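Metallo-beta-lactamase (Simiduia agarivorans, PDB 6MFI) is a zinc-dependent hydrolase of the B3 metallo-beta-lactamase group, which probably opens the beta-lactam ring of antibiotics with water activated at two metal ions. Local coordinates at residues I67-D72 with G176-T181; A73-I78 with L100-I105; L106-E111 with P134-V139; P186-G191 with S213-S218; A192-W197 with V209-L214. All blocks are in the same frame, centred on the assembly; numbering follows the deposited sequence.

Contact 1 (I67-D72 with G176-T181)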
# COMPACT_ATOMS: atom_id res chain seq x y z
N ILE A 67 4.69 3.66 3.45
CA ILE A 67 6.04 3.11 3.34
C ILE A 67 6.96 4.19 2.79
O ILE A 67 6.74 4.71 1.69
CB ILE A 67 6.07 1.86 2.45
CG1 ILE A 67 5.03 0.85 2.94
CG2 ILE A 67 7.46 1.24 2.45
CD1 ILE A 67 5.18 0.45 4.39
N LEU A 68 8.00 4.52 3.56
CA LEU A 68 9.01 5.49 3.16
C LEU A 68 10.30 4.76 2.81
O LEU A 68 10.81 3.98 3.62
CB LEU A 68 9.26 6.51 4.28
CG LEU A 68 10.29 7.61 3.99
CD1 LEU A 68 9.73 8.64 3.02
CD2 LEU A 68 10.74 8.27 5.28
N ILE A 69 10.82 5.01 1.61
CA ILE A 69 12.05 4.41 1.13
C ILE A 69 13.02 5.53 0.78
O ILE A 69 12.75 6.32 -0.13
CB ILE A 69 11.80 3.50 -0.08
CG1 ILE A 69 10.80 2.40 0.28
CG2 ILE A 69 13.11 2.88 -0.56
CD1 ILE A 69 9.94 1.95 -0.88
N THR A 70 14.13 5.60 1.51
CA THR A 70 15.07 6.71 1.41
C THR A 70 16.23 6.35 0.50
O THR A 70 16.70 5.21 0.49
CB THR A 70 15.59 7.10 2.79
OG1 THR A 70 16.35 6.01 3.34
CG2 THR A 70 14.44 7.43 3.72
N GLY A 71 16.71 7.34 -0.26
CA GLY A 71 17.84 7.16 -1.15
C GLY A 71 18.74 8.38 -1.13
O GLY A 71 18.47 9.36 -0.44
N ASP A 72 19.81 8.31 -1.93
CA ASP A 72 20.78 9.39 -1.98
C ASP A 72 20.31 10.57 -2.82
O ASP A 72 20.92 11.65 -2.74
CB ASP A 72 22.12 8.89 -2.53
CG ASP A 72 21.95 7.96 -3.72
OD1 ASP A 72 22.30 6.77 -3.60
OD2 ASP A 72 21.48 8.43 -4.78
N GLY A 176 17.52 8.03 -8.07
CA GLY A 176 18.87 7.82 -7.58
C GLY A 176 19.22 6.35 -7.53
O GLY A 176 19.18 5.66 -8.56
N ASN A 177 19.57 5.85 -6.35
CA ASN A 177 19.86 4.43 -6.18
C ASN A 177 18.61 3.60 -5.93
O ASN A 177 18.71 2.37 -5.87
CB ASN A 177 20.85 4.22 -5.03
CG ASN A 177 20.26 4.60 -3.68
OD1 ASN A 177 19.54 5.58 -3.56
ND2 ASN A 177 20.57 3.80 -2.66
N LEU A 178 17.45 4.24 -5.78
CA LEU A 178 16.22 3.51 -5.51
C LEU A 178 15.62 2.96 -6.79
O LEU A 178 15.70 3.57 -7.86
CB LEU A 178 15.21 4.40 -4.80
CG LEU A 178 15.76 5.17 -3.60
CD1 LEU A 178 14.73 6.15 -3.06
CD2 LEU A 178 16.20 4.19 -2.52
N ARG A 179 15.00 1.78 -6.68
CA ARG A 179 14.43 1.11 -7.84
C ARG A 179 13.26 0.25 -7.38
O ARG A 179 13.45 -0.70 -6.61
CB ARG A 179 15.48 0.25 -8.55
CG ARG A 179 14.92 -0.71 -9.58
CD ARG A 179 15.83 -0.80 -10.78
NE ARG A 179 15.45 -1.89 -11.68
CZ ARG A 179 16.16 -3.00 -11.85
NH1 ARG A 179 17.30 -3.16 -11.18
NH2 ARG A 179 15.74 -3.94 -12.68
N LEU A 180 12.06 0.59 -7.84
CA LEU A 180 10.84 -0.13 -7.51
C LEU A 180 10.16 -0.61 -8.79
O LEU A 180 10.21 0.07 -9.82
CB LEU A 180 9.86 0.74 -6.72
CG LEU A 180 10.38 1.52 -5.51
CD1 LEU A 180 10.79 2.93 -5.90
CD2 LEU A 180 9.33 1.55 -4.42
N THR A 181 9.54 -1.78 -8.72
CA THR A 181 8.77 -2.33 -9.83
C THR A 181 7.34 -2.56 -9.38
O THR A 181 7.11 -3.12 -8.30
CB THR A 181 9.39 -3.64 -10.34
OG1 THR A 181 10.75 -3.42 -10.70
CG2 THR A 181 8.62 -4.16 -11.55
O HOH W 1 18.96 3.95 -0.20
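The isobutyl end of Leu178 is wedged against the backbone of 69-71, with CD2 only 3.2 Å from Thr70 O and CD1 3.5 Å from Ile69 O. Gly71 brings its bare CA against this side chain, 3.8 Å from Leu178 CG. Beside this wedge Ile69 sends CD1 toward Leu180, and the two side chains meet tip to tip, CD1 to Leu180 CD2 at 3.6 Å. Ile69 also slides past Leu178 in the opposite direction, with CG2 3.9 Å from Leu178 CD2.

Toward the surface the contact turns polar. CG of Asn177 sits between its backbone N and carbonyl carbon (chi1 67°), which carries OD1 to the backbone of Asp72. There Asp72 N donates to Asn177 OD1 at 3.2 Å, nearly straight at 161°, arriving from above the amide plane. ND2 of the same amide donates to a water that in turn gives a hydrogen bond to Thr70 O, a carbonyl held also by Asn55 ND2. The Asp72 carboxylate lies at 36° to the amide, its OD1 3.0 Å from Asn177 OD1, a meeting of two acceptors.

Further out, strand 67-71 pairs with 74-78 in one sheet and strand 178-184 with 193-199 in the other, and Trp197 packs on both Ile69 and Leu180. The contact thus joins the facing layers of the metallo-beta-lactamase sandwich through side chains. Apolar packing carries the buried end, whereas a single amide, bonded on both its polar atoms, ties the solvent-facing end.

Contact 2 (A73-I78 with L100-I105)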
# COMPACT_ATOMS: atom_id res chain seq x y z
N ALA A 73 19.26 10.41 -3.61
CA ALA A 73 18.73 11.48 -4.46
C ALA A 73 17.24 11.67 -4.23
O ALA A 73 16.47 11.88 -5.17
CB ALA A 73 19.02 11.19 -5.94
N GLY A 74 16.82 11.60 -2.98
CA GLY A 74 15.43 11.74 -2.62
C GLY A 74 14.81 10.42 -2.18
O GLY A 74 15.40 9.35 -2.29
N HIS A 75 13.59 10.53 -1.67
CA HIS A 75 12.87 9.39 -1.12
C HIS A 75 11.61 9.12 -1.94
O HIS A 75 11.10 9.99 -2.65
CB HIS A 75 12.48 9.62 0.34
CG HIS A 75 13.56 10.25 1.17
ND1 HIS A 75 14.90 9.99 0.96
CD2 HIS A 75 13.51 11.12 2.20
CE1 HIS A 75 15.62 10.68 1.83
NE2 HIS A 75 14.80 11.37 2.59
N VAL A 76 11.13 7.89 -1.83
CA VAL A 76 9.86 7.47 -2.41
C VAL A 76 8.90 7.14 -1.26
O VAL A 76 9.29 6.49 -0.29
CB VAL A 76 10.03 6.25 -3.34
CG1 VAL A 76 8.69 5.84 -3.93
CG2 VAL A 76 11.02 6.57 -4.45
N LEU A 77 7.67 7.62 -1.38
CA LEU A 77 6.65 7.41 -0.35
C LEU A 77 5.43 6.77 -0.99
O LEU A 77 4.86 7.32 -1.93
CB LEU A 77 6.28 8.74 0.32
CG LEU A 77 5.16 8.68 1.37
CD1 LEU A 77 5.58 7.83 2.55
CD2 LEU A 77 4.78 10.08 1.81
N ILE A 78 5.04 5.61 -0.47
CA ILE A 78 3.88 4.88 -0.97
C ILE A 78 2.72 5.11 -0.01
O ILE A 78 2.87 4.95 1.21
CB ILE A 78 4.18 3.38 -1.12
CG1 ILE A 78 5.56 3.17 -1.74
CG2 ILE A 78 3.11 2.71 -1.97
CD1 ILE A 78 6.09 1.75 -1.59
N LEU A 100 10.56 16.40 4.27
CA LEU A 100 9.42 16.12 3.40
C LEU A 100 9.69 16.55 1.97
O LEU A 100 9.28 15.87 1.02
CB LEU A 100 8.16 16.81 3.94
CG LEU A 100 6.88 16.49 3.17
CD1 LEU A 100 6.47 15.04 3.38
CD2 LEU A 100 5.75 17.43 3.55
N SER A 101 10.40 17.66 1.79
CA SER A 101 10.76 18.11 0.45
C SER A 101 11.71 17.15 -0.25
O SER A 101 11.81 17.19 -1.48
CB SER A 101 11.38 19.51 0.50
OG SER A 101 12.50 19.53 1.37
N ASP A 102 12.40 16.29 0.50
CA ASP A 102 13.24 15.26 -0.09
C ASP A 102 12.43 14.09 -0.64
O ASP A 102 12.98 13.26 -1.37
CB ASP A 102 14.26 14.76 0.92
CG ASP A 102 15.38 15.75 1.16
OD1 ASP A 102 15.56 16.65 0.32
OD2 ASP A 102 16.08 15.63 2.19
N VAL A 103 11.14 14.00 -0.30
CA VAL A 103 10.27 13.01 -0.92
C VAL A 103 9.99 13.47 -2.35
O VAL A 103 9.29 14.46 -2.57
CB VAL A 103 8.96 12.84 -0.13
CG1 VAL A 103 8.09 11.78 -0.78
CG2 VAL A 103 9.26 12.47 1.31
N LYS A 104 10.56 12.76 -3.33
CA LYS A 104 10.46 13.16 -4.72
C LYS A 104 9.41 12.39 -5.51
O LYS A 104 8.98 12.87 -6.57
CB LYS A 104 11.82 13.00 -5.42
CG LYS A 104 12.98 13.64 -4.68
CD LYS A 104 12.75 15.14 -4.50
CE LYS A 104 13.93 15.78 -3.78
NZ LYS A 104 13.71 17.24 -3.54
N ILE A 105 8.98 11.22 -5.03
CA ILE A 105 8.05 10.37 -5.77
C ILE A 105 7.00 9.85 -4.81
O ILE A 105 7.32 9.39 -3.71
CB ILE A 105 8.78 9.20 -6.46
CG1 ILE A 105 9.71 9.72 -7.56
CG2 ILE A 105 7.79 8.20 -7.03
CD1 ILE A 105 10.47 8.63 -8.29
O HOH W 2 15.68 13.88 3.85
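One face of the His75 imidazole looks onto Asp102, whose carbonyl O lies over it and whose CB makes an off-centre CH-pi contact, 4.2 Å from the ring centroid and 29° off the normal. The Asp102 carboxylate stands almost upright to the ring, the planes 84° apart. At the rim NE2 meets a water at 2.9 Å, while ND1 has a weak hydrogen bond with Gly71 N; the Phe98 ring also meets the imidazole, steeply inclined.

Beside the ring the two strands pair in parallel fashion, as expected of the beta-alpha-beta unit in which helix 85-95 connects 74-78 to 103-107. His75 N donates to Asp102 O (2.8 Å), and Leu77 N to Ile105 O (2.9 Å). Between them a beta bulge slips the register by one residue: His75 O takes Lys104 N at 2.9 Å and, weakly, Ile105 N at 3.4 Å.

Leu77 CB touches Val103 CG1 at 3.7 Å, while Val76 and Ile105 lie side by side, pointing the same way toward strand 172-175. Lys104, bent at chi2, passes its CG over Gly74 CA and returns NZ to Ser101 O. His75 O, accepting one firm and one weak N-H, thus accommodates Lys104 as the extra residue of the bulge without breaking the pairing.

Contact 3 (L106-E111 with P134-V139). With ZN (zinc ion), chain C.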
# COMPACT_ATOMS: atom_id res chain seq x y z
N LEU A 106 5.73 9.93 -5.22
CA LEU A 106 4.61 9.39 -4.46
C LEU A 106 4.00 8.22 -5.23
O LEU A 106 3.69 8.35 -6.42
CB LEU A 106 3.55 10.46 -4.21
CG LEU A 106 3.91 11.60 -3.25
CD1 LEU A 106 2.84 12.67 -3.29
CD2 LEU A 106 4.10 11.08 -1.84
N LEU A 107 3.83 7.09 -4.56
CA LEU A 107 3.20 5.91 -5.12
C LEU A 107 1.96 5.56 -4.30
O LEU A 107 1.70 6.15 -3.25
CB LEU A 107 4.17 4.73 -5.17
CG LEU A 107 5.50 4.97 -5.88
CD1 LEU A 107 6.38 3.73 -5.82
CD2 LEU A 107 5.28 5.42 -7.32
N HIS A 108 1.21 4.58 -4.79
CA HIS A 108 -0.05 4.20 -4.16
C HIS A 108 -0.22 2.69 -4.22
O HIS A 108 0.32 2.02 -5.10
CB HIS A 108 -1.25 4.88 -4.82
CG HIS A 108 -1.53 4.39 -6.21
ND1 HIS A 108 -2.16 3.19 -6.47
CD2 HIS A 108 -1.27 4.94 -7.42
CE1 HIS A 108 -2.27 3.02 -7.77
NE2 HIS A 108 -1.74 4.07 -8.37
N SER A 109 -1.00 2.16 -3.28
CA SER A 109 -1.45 0.78 -3.34
C SER A 109 -2.70 0.70 -4.21
O SER A 109 -2.63 0.24 -5.36
CB SER A 109 -1.73 0.24 -1.94
OG SER A 109 -2.66 1.06 -1.25
N HIS A 110 -3.84 1.15 -3.68
CA HIS A 110 -5.06 1.27 -4.47
C HIS A 110 -5.77 2.56 -4.10
O HIS A 110 -5.51 3.16 -3.05
CB HIS A 110 -5.98 0.05 -4.28
CG HIS A 110 -6.48 -0.14 -2.89
ND1 HIS A 110 -5.88 -1.01 -2.00
CD2 HIS A 110 -7.53 0.41 -2.23
CE1 HIS A 110 -6.54 -0.97 -0.85
NE2 HIS A 110 -7.54 -0.12 -0.97
N GLU A 111 -6.68 2.97 -4.97
CA GLU A 111 -7.25 4.32 -4.97
C GLU A 111 -8.44 4.48 -4.04
O GLU A 111 -9.42 5.15 -4.38
CB GLU A 111 -7.64 4.70 -6.40
CG GLU A 111 -8.60 3.72 -7.07
CD GLU A 111 -7.91 2.56 -7.76
OE1 GLU A 111 -8.43 2.07 -8.78
OE2 GLU A 111 -6.84 2.13 -7.27
N PRO A 134 -3.40 3.90 -14.64
CA PRO A 134 -4.46 4.64 -15.35
C PRO A 134 -5.79 4.67 -14.62
O PRO A 134 -6.42 5.74 -14.56
CB PRO A 134 -4.56 3.90 -16.69
CG PRO A 134 -3.19 3.35 -16.91
CD PRO A 134 -2.68 2.97 -15.54
N ALA A 135 -6.24 3.54 -14.08
CA ALA A 135 -7.51 3.53 -13.36
C ALA A 135 -7.43 4.33 -12.07
O ALA A 135 -8.38 5.04 -11.70
CB ALA A 135 -7.95 2.10 -13.08
N ALA A 136 -6.30 4.24 -11.36
CA ALA A 136 -6.14 5.01 -10.14
C ALA A 136 -5.99 6.50 -10.45
O ALA A 136 -6.52 7.34 -9.71
CB ALA A 136 -4.93 4.51 -9.35
N ALA A 137 -5.29 6.83 -11.53
CA ALA A 137 -5.09 8.24 -11.89
C ALA A 137 -6.42 8.94 -12.15
O ALA A 137 -6.55 10.14 -11.85
CB ALA A 137 -4.19 8.35 -13.11
N ALA A 138 -7.40 8.23 -12.69
CA ALA A 138 -8.72 8.83 -12.90
C ALA A 138 -9.40 9.15 -11.58
O ALA A 138 -10.09 10.16 -11.45
CB ALA A 138 -9.59 7.90 -13.75
N VAL A 139 -9.20 8.29 -10.57
CA VAL A 139 -9.79 8.55 -9.26
C VAL A 139 -9.11 9.73 -8.59
O VAL A 139 -9.78 10.60 -8.01
CB VAL A 139 -9.73 7.28 -8.39
CG1 VAL A 139 -10.29 7.56 -7.00
CG2 VAL A 139 -10.49 6.15 -9.05
ZN ZN C . -9.63 -0.37 -0.29
O HOH W 3 -9.84 0.05 1.63
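Glu111, set between the zinc ligands His110 and His112 of the HxHxDH motif, rests on Ala136 and Val139 of helix 134-142. Its methylene groups pack across Val139 at about a right angle, CG standing 3.7 Å from Val139 CG2. The chain then bends at chi2 (-87°), laying the carboxylate over the first turn of the helix with OE2 3.7 Å from Ala136 CB. No hydrogen bond links it to the helix: this buried carboxylate is satisfied by loop 186-191, OE1 by Gly191 N and OE2 by Thr189 OG1.

Ala136 CB also fits against the imidazole of His108, 3.4 Å from NE2, so one methyl touches both side chains. CG of His108 lies between backbone N and carbonyl carbon (chi1 69°), which points the ring at Ala136. Its NE2 is hydrogen-bonded to Ser133 N just before the helix, and ND1 gives only a weak bond to Ser109 O.

Strand 103-107 ends immediately before these residues, the usual place in this fold for the histidine loop that enters the active site. On this loop His110, which does not touch the helix, binds zinc through NE2 at 2.2 Å. A water at 2.0 Å, His112 and His188 complete the coordination. The other nitrogen of His110, ND1, is hydrogen-bonded to Asp212 OD1, a second-shell carboxylate that orients the ring toward the metal.

Contact 4 (P186-G191 with S213-S218). With ZN (zinc ion), chain C.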
# COMPACT_ATOMS: atom_id res chain seq x y z
N PRO A 186 -5.28 -5.92 -9.70
CA PRO A 186 -6.62 -5.39 -9.47
C PRO A 186 -7.50 -6.43 -8.78
O PRO A 186 -7.07 -7.52 -8.42
CB PRO A 186 -7.12 -5.09 -10.89
CG PRO A 186 -6.44 -6.11 -11.72
CD PRO A 186 -5.09 -6.35 -11.10
N GLY A 187 -8.77 -6.06 -8.59
CA GLY A 187 -9.71 -6.90 -7.88
C GLY A 187 -10.36 -6.15 -6.74
O GLY A 187 -11.58 -5.98 -6.71
N HIS A 188 -9.55 -5.70 -5.78
CA HIS A 188 -10.06 -4.80 -4.76
C HIS A 188 -10.45 -3.46 -5.37
O HIS A 188 -11.49 -2.88 -5.02
CB HIS A 188 -9.01 -4.61 -3.66
CG HIS A 188 -9.49 -3.79 -2.50
ND1 HIS A 188 -10.28 -4.30 -1.50
CD2 HIS A 188 -9.28 -2.49 -2.19
CE1 HIS A 188 -10.54 -3.35 -0.62
NE2 HIS A 188 -9.95 -2.24 -1.02
N THR A 189 -9.62 -2.95 -6.27
CA THR A 189 -9.91 -1.77 -7.08
C THR A 189 -9.44 -2.07 -8.50
O THR A 189 -8.62 -2.96 -8.71
CB THR A 189 -9.21 -0.51 -6.56
OG1 THR A 189 -7.79 -0.65 -6.74
CG2 THR A 189 -9.51 -0.28 -5.09
N PRO A 190 -9.96 -1.34 -9.49
CA PRO A 190 -9.47 -1.55 -10.86
C PRO A 190 -8.01 -1.20 -11.05
O PRO A 190 -7.33 -1.85 -11.85
CB PRO A 190 -10.38 -0.64 -11.71
CG PRO A 190 -10.99 0.32 -10.74
CD PRO A 190 -11.13 -0.44 -9.46
N GLY A 191 -7.50 -0.21 -10.33
CA GLY A 191 -6.13 0.24 -10.53
C GLY A 191 -5.20 -0.03 -9.37
O GLY A 191 -4.26 0.74 -9.13
N SER A 213 -4.25 -4.69 -0.77
CA SER A 213 -5.24 -5.35 0.08
C SER A 213 -5.82 -6.58 -0.60
O SER A 213 -5.94 -7.64 0.02
CB SER A 213 -6.34 -4.36 0.46
OG SER A 213 -5.79 -3.22 1.11
N LEU A 214 -6.19 -6.46 -1.87
CA LEU A 214 -6.66 -7.56 -2.70
C LEU A 214 -7.92 -8.22 -2.15
O LEU A 214 -8.34 -9.27 -2.67
CB LEU A 214 -5.56 -8.62 -2.89
CG LEU A 214 -4.31 -8.17 -3.64
CD1 LEU A 214 -3.42 -9.35 -3.94
CD2 LEU A 214 -4.69 -7.46 -4.93
N SER A 215 -8.54 -7.64 -1.13
CA SER A 215 -9.68 -8.27 -0.47
C SER A 215 -10.92 -8.21 -1.37
O SER A 215 -11.21 -7.17 -1.96
CB SER A 215 -9.98 -7.58 0.86
OG SER A 215 -10.09 -6.18 0.68
N PRO A 216 -11.65 -9.33 -1.48
CA PRO A 216 -12.92 -9.39 -2.23
C PRO A 216 -14.08 -8.72 -1.49
O PRO A 216 -15.16 -9.30 -1.33
CB PRO A 216 -13.15 -10.90 -2.38
CG PRO A 216 -12.47 -11.50 -1.19
CD PRO A 216 -11.27 -10.64 -0.92
N VAL A 217 -13.85 -7.50 -1.03
CA VAL A 217 -14.87 -6.70 -0.36
C VAL A 217 -15.38 -5.67 -1.35
O VAL A 217 -14.69 -5.28 -2.30
CB VAL A 217 -14.31 -6.04 0.92
CG1 VAL A 217 -13.41 -4.87 0.57
CG2 VAL A 217 -15.45 -5.60 1.84
N SER A 218 -16.61 -5.22 -1.14
CA SER A 218 -17.27 -4.31 -2.06
C SER A 218 -18.41 -3.62 -1.34
O SER A 218 -18.70 -3.90 -0.17
CB SER A 218 -17.77 -5.07 -3.30
OG SER A 218 -18.94 -5.80 -3.00
ZN ZN C . -9.63 -0.37 -0.29
O HOH W 4 -13.11 -3.28 -2.90
O HOH W 3 -9.84 0.05 1.63
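His188 is gripped on several sides by the loop 213-218. Its CG lies anti to the backbone N (chi1 -175°), swinging the imidazole across to the other loop, where ND1 donates to Ser215 O at 3.1 Å. The bond is nearly straight (163°), uses a lone pair in the carbonyl plane and lies within 5° of the ring plane. Ser215 OG comes still nearer to His188 ND1, at 2.9 Å. Squarely over one face sits Ser213, its CB 4.3 Å from the ring centroid in a CH-pi contact. At the back, His188 CB packs 3.8 Å from Leu214 N, beside a leucine whose side chain is buried against helices 228-242 and 274-291.

The other ring nitrogen, NE2, binds zinc at 2.0 Å. His188, on the loop between strands 178-184 and 193-199, completes with His110 and His112 the three-histidine site of the metallo-beta-lactamase fold. Ser215 O is thus the second-shell acceptor that fixes the rotation of a metal ligand. Pro216 centres an inverse gamma turn, in which the same carbonyl accepts a weak bond from Val217 N.

The outer side is joined through water and a single exposed side chain. A water lies over the other face of the His188 ring, offset toward its rim, and bridges the loops by donating to both His188 O and Val217 O. The exposed Val217 approaches the ring edge, near its plane, CG1 standing 3.5 Å from His188 CE1.

Contact 5 (A192-W197 with V209-L214)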
# COMPACT_ATOMS: atom_id res chain seq x y z
N ALA A 192 -5.43 -1.13 -8.65
CA ALA A 192 -4.56 -1.48 -7.53
C ALA A 192 -3.19 -1.93 -8.02
O ALA A 192 -3.06 -2.53 -9.09
CB ALA A 192 -5.20 -2.58 -6.68
N LEU A 193 -2.17 -1.63 -7.22
CA LEU A 193 -0.80 -1.97 -7.55
C LEU A 193 -0.13 -2.67 -6.38
O LEU A 193 -0.48 -2.44 -5.21
CB LEU A 193 0.02 -0.72 -7.93
CG LEU A 193 -0.35 0.01 -9.22
CD1 LEU A 193 0.63 1.14 -9.49
CD2 LEU A 193 -0.37 -0.96 -10.40
N SER A 194 0.83 -3.53 -6.69
CA SER A 194 1.71 -4.15 -5.71
C SER A 194 3.15 -3.81 -6.06
O SER A 194 3.59 -4.05 -7.18
CB SER A 194 1.51 -5.67 -5.67
OG SER A 194 0.19 -6.01 -5.29
N TRP A 195 3.87 -3.24 -5.10
CA TRP A 195 5.21 -2.73 -5.32
C TRP A 195 6.24 -3.66 -4.70
O TRP A 195 6.01 -4.27 -3.66
CB TRP A 195 5.36 -1.32 -4.73
CG TRP A 195 4.58 -0.29 -5.48
CD1 TRP A 195 3.33 0.17 -5.19
CD2 TRP A 195 4.99 0.41 -6.66
NE1 TRP A 195 2.94 1.11 -6.11
CE2 TRP A 195 3.94 1.27 -7.03
CE3 TRP A 195 6.15 0.38 -7.45
CZ2 TRP A 195 4.01 2.11 -8.14
CZ3 TRP A 195 6.22 1.22 -8.55
CH2 TRP A 195 5.16 2.07 -8.88
N GLN A 196 7.39 -3.76 -5.37
CA GLN A 196 8.47 -4.64 -4.93
C GLN A 196 9.80 -3.94 -5.15
O GLN A 196 10.08 -3.45 -6.25
CB GLN A 196 8.43 -5.97 -5.69
CG GLN A 196 9.78 -6.67 -5.82
CD GLN A 196 9.82 -7.62 -6.99
OE1 GLN A 196 9.82 -7.20 -8.15
NE2 GLN A 196 9.86 -8.92 -6.70
N TRP A 197 10.61 -3.89 -4.10
CA TRP A 197 11.93 -3.28 -4.15
C TRP A 197 12.89 -4.08 -3.29
O TRP A 197 12.49 -4.98 -2.54
CB TRP A 197 11.89 -1.81 -3.70
CG TRP A 197 11.50 -1.64 -2.26
CD1 TRP A 197 12.34 -1.46 -1.20
CD2 TRP A 197 10.18 -1.64 -1.72
NE1 TRP A 197 11.62 -1.34 -0.04
CE2 TRP A 197 10.29 -1.45 -0.33
CE3 TRP A 197 8.90 -1.78 -2.28
CZ2 TRP A 197 9.18 -1.40 0.51
CZ3 TRP A 197 7.80 -1.73 -1.45
CH2 TRP A 197 7.94 -1.54 -0.07
N VAL A 209 7.96 -6.61 -0.56
CA VAL A 209 6.82 -6.48 -1.45
C VAL A 209 5.69 -5.81 -0.69
O VAL A 209 5.29 -6.28 0.39
CB VAL A 209 6.36 -7.85 -2.00
CG1 VAL A 209 5.01 -7.71 -2.70
CG2 VAL A 209 7.40 -8.41 -2.96
N TYR A 210 5.17 -4.71 -1.23
CA TYR A 210 4.04 -3.99 -0.66
C TYR A 210 2.78 -4.44 -1.40
O TYR A 210 2.29 -3.78 -2.32
CB TYR A 210 4.26 -2.49 -0.75
CG TYR A 210 3.27 -1.65 0.03
CD1 TYR A 210 3.05 -1.88 1.38
CD2 TYR A 210 2.58 -0.61 -0.59
CE1 TYR A 210 2.15 -1.10 2.09
CE2 TYR A 210 1.68 0.16 0.12
CZ TYR A 210 1.47 -0.09 1.45
OH TYR A 210 0.57 0.69 2.15
N ALA A 211 2.27 -5.60 -0.99
CA ALA A 211 1.13 -6.21 -1.67
C ALA A 211 -0.16 -5.49 -1.31
O ALA A 211 -0.41 -5.16 -0.14
CB ALA A 211 1.02 -7.69 -1.30
N ASP A 212 -0.99 -5.25 -2.32
CA ASP A 212 -2.25 -4.54 -2.13
C ASP A 212 -3.20 -5.36 -1.25
O ASP A 212 -2.99 -6.55 -1.00
CB ASP A 212 -2.90 -4.24 -3.49
CG ASP A 212 -4.11 -3.34 -3.37
OD1 ASP A 212 -3.93 -2.14 -3.04
OD2 ASP A 212 -5.24 -3.82 -3.60
N SER A 213 -4.25 -4.69 -0.77
CA SER A 213 -5.24 -5.35 0.08
C SER A 213 -5.82 -6.58 -0.60
O SER A 213 -5.94 -7.64 0.02
CB SER A 213 -6.34 -4.36 0.46
OG SER A 213 -5.79 -3.22 1.11
N LEU A 214 -6.19 -6.46 -1.87
CA LEU A 214 -6.66 -7.56 -2.70
C LEU A 214 -7.92 -8.22 -2.15
O LEU A 214 -8.34 -9.27 -2.67
CB LEU A 214 -5.56 -8.62 -2.89
CG LEU A 214 -4.31 -8.17 -3.64
CD1 LEU A 214 -3.42 -9.35 -3.94
CD2 LEU A 214 -4.69 -7.46 -4.93
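Asp212 and Ser194 meet where the two strands part. Ser194 holds OG beside its own backbone N (chi1 -62°), placing it to accept Asp212 N at 3.3 Å, nearly straight at 168°; the same hydroxyl is hydrogen-bonded to Thr185 OG1. With CG of Asp212 anti to the backbone N (chi1 -172°), its carboxylate passes Leu193 O to Ala192, whose CB lies 3.3 Å from Asp212 OD2. That oxygen also accepts Leu214 N from above the carboxylate plane, closing an Asx turn, while OD1 is directed to His110 of the metal site.

Behind this turn the segments form part of the antiparallel hairpin 193-199/206-210. Trp195 and Tyr210 make a hydrogen-bonded pair of it: Tyr210 N reaches Trp195 O in the carbonyl plane at 2.6 Å, whereas the return bond, Trp195 N to Tyr210 O, is longer at 3.2 Å and comes from well above the plane.

On the Trp195 and Tyr210 face the aromatic groups diverge. Tyr210 leads its phenol away to Asp79 OD2, and Trp195 hands NE1 to His108 O. Trp197 instead folds back so that the indole edge meets Tyr210, Trp197 CZ3 being 3.7 Å from Tyr210 CB; its NE1 is bonded to Thr56 OG1. The other face carries Gln196 and Val209, where CB of the glutamine packs 3.8 Å from Val209 CG2 and the extended chain beyond ends on Tyr183 OH and Glu245 O.

Contacts 2, 3 and 5 are largely buried, whereas contacts 1 and 4 each keep a side toward solvent. Contact 2 lies within one sheet and contact 5 within the other, both held by backbone pairing, parallel with a bulge in the former and antiparallel in the latter. Contact 1 spans the two sheets by side chains and meets contact 5 in the second of them, where Thr181 O faces Gln196 N. Strand 103-107 serves contacts 2 and 3, and its far end delivers the histidine loop. Contacts 3 and 4 share a zinc ion and its water. Metal binding and its second shell thus appear in contacts 3 to 5, alongside packing, whereas contacts 1 and 2 rest on packing and hydrogen bonds.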